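Local coordinates for exopolysaccharide biosynthesis protein (Pantoea stewartii subsp. stewartii DC283, PDB 6TGF) that acts as a glycan biofilm-modifying enzyme, probably a hydrolase, built around a parallel beta-helix like that of bacteriophage tailspikes, at residues A42-K45 / G46-P49; G452-N456 / G457-I461; A648-R651 / F652-G655. One frame throughout, in Å; residues are numbered along the deposited sequence.

The three contacts are local turns strung along an elongated, trimeric tailspike-like molecule. Contact 1 lies in the N-terminal region related to head-binding domains, about 73 Å between centres from contact 2, which rounds a corner of the parallel beta-helix. Contact 3 follows beyond the beta-helix, in a loop joining two antiparallel sheets; its centre is about 24 Å from that of contact 2 and about 95 Å from that of contact 1, on the opposite side of the chain's centre. Contacts 2 and 3 both touch the second subunit, and contact 3 also meets the third. A 1,2-ethanediol, probably from crystallisation, lies about 4 Å from the side chain of Arg-651 in contact 3.

Contact 1: residues A42-K45 / G46-P49; sequences AIPK and GDVP
Ile-43 meets Asp-47 through its methyl branch: CG2 lies 3.8 Å from Asp-47 CB, the two side chains slanting across one another. With CG2 opposite the backbone N and CG1 beside it (chi1 -67°), this branch is the one presented to Asp-47. Ile-43 also packs on Phe-90 and Ile-123, which the side chain of Asp-47 touches too. Pro-44 comes next and makes two different contacts with the same residue. Its ring lies against the carboxylate of Asp-47, with Asp-47 OD2 3.6 Å from both Pro-44 CG and Pro-44 CD, a van der Waals contact between an oxygen and ring methylenes. Its carbonyl takes the turn-closing bond, from Asp-47 N to Pro-44 O at 3.2 Å, with an N-H...O angle of 156°; the donor is tilted 31° from the carbonyl plane. This is a type II beta turn running from Pro-44 to Asp-47, with Lys-45 and Gly-46 at its corners. Lys-45, the first corner residue, leaves the turn at its exposed surface, with CB beside the peptide to Gly-46 and the chain beyond it bent. Gly-46 has the positive phi of the third turn position, a conformation readily adopted by glycine. Through Asp-47 the chain then enters strand 48-51, an outermost strand of an antiparallel sheet in the head-binding region, where Val-48 makes backbone bonds with Ala-124 of strand 121-124.

Contact 2: residues G452-N456 / G457-I461; sequences GDISN and GQWII
Ile-454 packs against one face of the Trp-459 indole, over the five-membered ring and the adjoining NE1, CE2 and CZ2. The pair comes closest where Ile-454 CB lies 3.6 Å from Trp-459 NE1. Its CD1 sits over the five-membered ring, 4.2 Å from the centroid and 17° off the normal, a CH-pi contact; its CG2 lies over the same face, 4.0 Å from Trp-459 CZ2. Placing CG1 between the backbone N and carbonyl carbon (chi1 62°) lets both branches reach the indole, and the chain continues to Ile-461, where the two CD1 atoms meet tip to tip at 4.0 Å. While this apolar side is in direct contact, the polar side is spanned loosely by a single water at the indole edge, in plane, which donates to Ser-455 O at 2.9 Å and accepts only weakly from Trp-459 NE1 at 3.4 Å. Asp-453 OD1 makes an Asx turn, accepting from Ser-455 N at 3.1 Å from above the carboxylate plane and from Ser-455 OG through its syn lone pair. The amide of Asn-456 is held by the backbone, OD1 by Trp-502 N and ND2 by Asp-500 O. Residues 454-457 form a corner of the parallel beta-helix, between strands 450-453 and 458-467: Trp-459 and Ile-461 pack on strands 438-441 and 479-488 of adjacent coils, Ile-454 on Leu-473, while Gln-458 and Ile-460 contact Gln-484 of the second subunit.

Contact 3: residues A648-R651 / F652-G655; sequences AKDR and FVTG
Asp-650 O receives both Val-653 N and Thr-654 N. The bond from Val-653 N is 3.1 Å long, the N-H coming from above the carbonyl plane; that from Thr-654 N is 3.3 Å and lies in the plane. The two are similarly straight, at 153° and 152°. With CG between the backbone N and the carbonyl carbon, chi1 69° brings the carboxylate of Asp-650 alongside Phe-652 and Val-653. Its OD2 approaches the Phe-652 ring at the edge and in plane, 3.5 Å from CD2, while OD1 lies 3.4 Å from Val-653 CG2. The polar needs of OD2 are met across the trimer by a salt bridge to Lys-525 and a hydrogen bond from Ser-523, both of the third subunit. Arg-651 reaches the far end of the turn: Gly-655 CA sits over one face of its guanidinium, toward the rim and 3.5 Å from NH1. Its NE is paired with Glu-507 of the third subunit in a second intersubunit salt bridge, and NH2 is hydrogen-bonded as well. The Arg-651 CA-H also points at Thr-654 O, 3.5 Å from CA, a weak contact. The Lys-649 chain crosses Val-653 at about a right angle, Lys-649 CB lying 3.8 Å from Val-653 CG1. Phe-652 stacks edge-to-face on Tyr-516 of its own chain. The backbone angles of Arg-651 and Phe-652 fit a type I beta turn from Asp-650 to Val-653, overlapped by the i to i+4 bond to Thr-654 N; it is no regular helix, but a turn in the loop that carries the chain from strand 637-646 of one antiparallel sheet to strand 659-664 of the next, at the interface between subunits of the tailspike-like trimer.

Contact 1: residues A42-K45 / G46-P49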
loop_
_atom_site.group_PDB
_atom_site.type_symbol
_atom_site.label_atom_id
_atom_site.label_comp_id
_atom_site.label_asym_id
_atom_site.label_seq_id
_atom_site.Cartn_x
_atom_site.Cartn_y
_atom_site.Cartn_z
ATOM N N ALA B 42 -69.759 29.533 1.711
ATOM C CA ALA B 42 -70.808 28.574 2.137
ATOM C C ALA B 42 -70.293 27.129 2.057
ATOM O O ALA B 42 -71.082 26.213 2.372
ATOM C CB ALA B 42 -72.044 28.760 1.291
ATOM N N ILE B 43 -69.032 26.923 1.656
ATOM C CA ILE B 43 -68.392 25.575 1.567
ATOM C C ILE B 43 -67.888 25.190 2.956
ATOM O O ILE B 43 -67.205 25.982 3.602
ATOM C CB ILE B 43 -67.272 25.559 0.503
ATOM C CG1 ILE B 43 -67.859 25.744 -0.901
ATOM C CG2 ILE B 43 -66.420 24.300 0.619
ATOM C CD1 ILE B 43 -67.063 25.110 -2.018
ATOM N N PRO B 44 -68.201 23.967 3.453
ATOM C CA PRO B 44 -67.790 23.545 4.792
ATOM C C PRO B 44 -66.301 23.793 5.075
ATOM O O PRO B 44 -65.486 23.498 4.225
ATOM C CB PRO B 44 -68.085 22.037 4.804
ATOM C CG PRO B 44 -69.223 21.876 3.820
ATOM C CD PRO B 44 -68.968 22.922 2.754
ATOM N N LYS B 45 -66.000 24.338 6.255
ATOM C CA LYS B 45 -64.621 24.639 6.727
ATOM C C LYS B 45 -63.789 23.354 6.672
ATOM O O LYS B 45 -64.293 22.307 7.122
ATOM C CB LYS B 45 -64.668 25.202 8.151
ATOM C CG LYS B 45 -63.444 25.996 8.584
ATOM C CD LYS B 45 -63.345 27.367 7.942
ATOM C CE LYS B 45 -62.754 28.417 8.861
ATOM N NZ LYS B 45 -61.463 27.985 9.450
ATOM N N GLY B 46 -62.574 23.432 6.118
ATOM C CA GLY B 46 -61.620 22.309 6.045
ATOM C C GLY B 46 -61.717 21.533 4.740
ATOM O O GLY B 46 -60.838 20.679 4.511
ATOM N N ASP B 47 -62.736 21.799 3.915
ATOM C CA ASP B 47 -62.898 21.179 2.571
ATOM C C ASP B 47 -61.794 21.713 1.651
ATOM O O ASP B 47 -61.460 22.906 1.764
ATOM C CB ASP B 47 -64.296 21.425 1.995
ATOM C CG ASP B 47 -65.371 20.505 2.554
ATOM O OD1 ASP B 47 -65.114 19.849 3.586
ATOM O OD2 ASP B 47 -66.459 20.446 1.949
ATOM N N VAL B 48 -61.243 20.847 0.793
ATOM C CA VAL B 48 -60.080 21.143 -0.099
ATOM C C VAL B 48 -60.345 20.545 -1.478
ATOM O O VAL B 48 -61.242 19.720 -1.632
ATOM C CB VAL B 48 -58.768 20.590 0.492
ATOM C CG1 VAL B 48 -58.464 21.188 1.857
ATOM C CG2 VAL B 48 -58.769 19.068 0.566
ATOM N N PRO B 49 -59.579 20.944 -2.521
ATOM C CA PRO B 49 -59.571 20.221 -3.791
ATOM C C PRO B 49 -58.991 18.810 -3.603
ATOM O O PRO B 49 -57.803 18.704 -3.350
ATOM C CB PRO B 49 -58.683 21.078 -4.711
ATOM C CG PRO B 49 -58.625 22.433 -4.035
ATOM C CD PRO B 49 -58.717 22.135 -2.554
#

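Contact 2: residues G452-N456 / G457-I461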
loop_
_atom_site.group_PDB
_atom_site.type_symbol
_atom_site.label_atom_id
_atom_site.label_comp_id
_atom_site.label_asym_id
_atom_site.label_seq_id
_atom_site.Cartn_x
_atom_site.Cartn_y
_atom_site.Cartn_z
ATOM N N GLY B 452 7.195 22.488 -3.325
ATOM C CA GLY B 452 6.461 23.068 -2.185
ATOM C C GLY B 452 7.256 23.035 -0.892
ATOM O O GLY B 452 8.504 23.091 -0.952
ATOM N N ASP B 453 6.547 22.951 0.238
ATOM C CA ASP B 453 7.100 23.115 1.608
ATOM C C ASP B 453 6.695 21.915 2.471
ATOM O O ASP B 453 5.484 21.740 2.704
ATOM C CB ASP B 453 6.615 24.430 2.225
ATOM C CG ASP B 453 7.179 24.709 3.607
ATOM O OD1 ASP B 453 8.292 24.227 3.893
ATOM O OD2 ASP B 453 6.498 25.404 4.385
ATOM N N ILE B 454 7.677 21.125 2.916
ATOM C CA ILE B 454 7.509 20.047 3.937
ATOM C C ILE B 454 8.507 20.299 5.077
ATOM O O ILE B 454 8.969 19.320 5.693
ATOM C CB ILE B 454 7.665 18.647 3.305
ATOM C CG1 ILE B 454 9.055 18.425 2.703
ATOM C CG2 ILE B 454 6.567 18.403 2.280
ATOM C CD1 ILE B 454 9.418 16.969 2.519
ATOM N N SER B 455 8.804 21.574 5.354
ATOM C CA SER B 455 9.765 22.025 6.396
ATOM C C SER B 455 9.230 21.671 7.790
ATOM O O SER B 455 7.997 21.545 7.938
ATOM C CB SER B 455 10.038 23.504 6.277
ATOM O OG SER B 455 8.836 24.253 6.386
ATOM N N ASN B 456 10.134 21.503 8.761
ATOM C CA ASN B 456 9.820 21.238 10.193
ATOM C C ASN B 456 8.952 19.978 10.316
ATOM O O ASN B 456 8.186 19.882 11.297
ATOM C CB ASN B 456 9.146 22.453 10.841
ATOM C CG ASN B 456 10.113 23.584 11.113
ATOM O OD1 ASN B 456 11.123 23.390 11.784
ATOM N ND2 ASN B 456 9.807 24.769 10.611
ATOM N N GLY B 457 9.090 19.039 9.375
ATOM C CA GLY B 457 8.242 17.835 9.273
ATOM C C GLY B 457 8.952 16.587 9.764
ATOM O O GLY B 457 10.084 16.702 10.281
ATOM N N GLN B 458 8.286 15.438 9.621
ATOM C CA GLN B 458 8.831 14.077 9.873
ATOM C C GLN B 458 8.243 13.139 8.814
ATOM O O GLN B 458 7.060 12.761 8.951
ATOM C CB GLN B 458 8.492 13.615 11.290
ATOM C CG GLN B 458 9.082 12.260 11.656
ATOM C CD GLN B 458 8.571 11.751 12.983
ATOM O OE1 GLN B 458 7.372 11.756 13.253
ATOM N NE2 GLN B 458 9.486 11.302 13.824
ATOM N N TRP B 459 9.038 12.799 7.794
ATOM C CA TRP B 459 8.571 12.122 6.555
ATOM C C TRP B 459 9.394 10.859 6.286
ATOM O O TRP B 459 10.636 10.941 6.338
ATOM C CB TRP B 459 8.653 13.080 5.362
ATOM C CG TRP B 459 7.705 14.238 5.426
ATOM C CD1 TRP B 459 7.933 15.458 5.992
ATOM C CD2 TRP B 459 6.377 14.295 4.874
ATOM N NE1 TRP B 459 6.839 16.266 5.839
ATOM C CE2 TRP B 459 5.868 15.581 5.156
ATOM C CE3 TRP B 459 5.571 13.389 4.175
ATOM C CZ2 TRP B 459 4.591 15.977 4.760
ATOM C CZ3 TRP B 459 4.308 13.781 3.787
ATOM C CH2 TRP B 459 3.826 15.059 4.078
ATOM N N ILE B 460 8.712 9.741 6.018
ATOM C CA ILE B 460 9.241 8.617 5.191
ATOM C C ILE B 460 8.942 8.975 3.732
ATOM O O ILE B 460 7.769 9.264 3.430
ATOM C CB ILE B 460 8.630 7.256 5.590
ATOM C CG1 ILE B 460 9.067 6.826 6.993
ATOM C CG2 ILE B 460 8.965 6.193 4.550
ATOM C CD1 ILE B 460 8.348 5.600 7.522
ATOM N N ILE B 461 9.963 8.980 2.872
ATOM C CA ILE B 461 9.834 9.324 1.423
ATOM C C ILE B 461 10.477 8.207 0.593
ATOM O O ILE B 461 11.714 8.201 0.465
ATOM C CB ILE B 461 10.445 10.710 1.125
ATOM C CG1 ILE B 461 9.898 11.778 2.079
ATOM C CG2 ILE B 461 10.231 11.081 -0.336
ATOM C CD1 ILE B 461 10.425 13.177 1.835
HETATM O O HOH W 1 6.282 19.324 7.204
#

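Contact 3: residues A648-R651 / F652-G655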
loop_
_atom_site.group_PDB
_atom_site.type_symbol
_atom_site.label_atom_id
_atom_site.label_comp_id
_atom_site.label_asym_id
_atom_site.label_seq_id
_atom_site.Cartn_x
_atom_site.Cartn_y
_atom_site.Cartn_z
ATOM N N ALA B 648 37.423 11.594 -1.255
ATOM C CA ALA B 648 36.824 11.718 -2.604
ATOM C C ALA B 648 35.313 11.956 -2.489
ATOM O O ALA B 648 34.691 11.431 -1.541
ATOM C CB ALA B 648 37.133 10.484 -3.414
ATOM N N LYS B 649 34.753 12.725 -3.429
ATOM C CA LYS B 649 33.312 13.088 -3.484
ATOM C C LYS B 649 32.515 11.861 -3.935
ATOM O O LYS B 649 32.886 11.266 -4.965
ATOM C CB LYS B 649 33.104 14.278 -4.426
ATOM C CG LYS B 649 33.861 15.542 -4.034
ATOM C CD LYS B 649 34.310 16.391 -5.207
ATOM C CE LYS B 649 33.327 17.481 -5.576
ATOM N NZ LYS B 649 33.880 18.377 -6.620
ATOM N N ASP B 650 31.472 11.497 -3.181
ATOM C CA ASP B 650 30.613 10.311 -3.445
ATOM C C ASP B 650 29.450 10.734 -4.355
ATOM O O ASP B 650 29.435 11.905 -4.789
ATOM C CB ASP B 650 30.158 9.658 -2.135
ATOM C CG ASP B 650 29.166 10.475 -1.324
ATOM O OD1 ASP B 650 28.940 11.649 -1.677
ATOM O OD2 ASP B 650 28.634 9.931 -0.337
ATOM N N ARG B 651 28.521 9.813 -4.630
ATOM C CA ARG B 651 27.445 9.975 -5.646
ATOM C C ARG B 651 26.416 11.014 -5.180
ATOM O O ARG B 651 25.752 11.603 -6.053
ATOM C CB ARG B 651 26.780 8.625 -5.940
ATOM C CG ARG B 651 25.746 8.659 -7.056
ATOM C CD ARG B 651 26.318 9.133 -8.381
ATOM N NE ARG B 651 25.292 9.297 -9.401
ATOM C CZ ARG B 651 24.601 10.415 -9.627
ATOM N NH1 ARG B 651 24.815 11.503 -8.904
ATOM N NH2 ARG B 651 23.692 10.440 -10.586
ATOM N N PHE B 652 26.290 11.235 -3.867
ATOM C CA PHE B 652 25.401 12.268 -3.266
ATOM C C PHE B 652 25.858 13.671 -3.687
ATOM O O PHE B 652 25.010 14.580 -3.743
ATOM C CB PHE B 652 25.378 12.156 -1.738
ATOM C CG PHE B 652 24.539 11.028 -1.194
ATOM C CD1 PHE B 652 23.156 11.120 -1.173
ATOM C CD2 PHE B 652 25.130 9.880 -0.690
ATOM C CE1 PHE B 652 22.384 10.083 -0.668
ATOM C CE2 PHE B 652 24.358 8.845 -0.187
ATOM C CZ PHE B 652 22.986 8.948 -0.175
ATOM N N VAL B 653 27.155 13.834 -3.974
ATOM C CA VAL B 653 27.827 15.151 -4.193
ATOM C C VAL B 653 27.943 15.444 -5.698
ATOM O O VAL B 653 27.723 16.612 -6.081
ATOM C CB VAL B 653 29.204 15.177 -3.500
ATOM C CG1 VAL B 653 29.990 16.443 -3.811
ATOM C CG2 VAL B 653 29.068 14.997 -1.995
ATOM N N THR B 654 28.290 14.441 -6.515
ATOM C CA THR B 654 28.574 14.609 -7.967
ATOM C C THR B 654 28.224 13.327 -8.733
ATOM O O THR B 654 28.301 12.239 -8.133
ATOM C CB THR B 654 30.037 15.021 -8.186
ATOM O OG1 THR B 654 30.229 15.280 -9.578
ATOM C CG2 THR B 654 31.029 13.975 -7.725
ATOM N N GLY B 655 27.860 13.469 -10.013
ATOM C CA GLY B 655 27.577 12.352 -10.936
ATOM C C GLY B 655 28.835 11.560 -11.248
ATOM O O GLY B 655 28.771 10.317 -11.213
#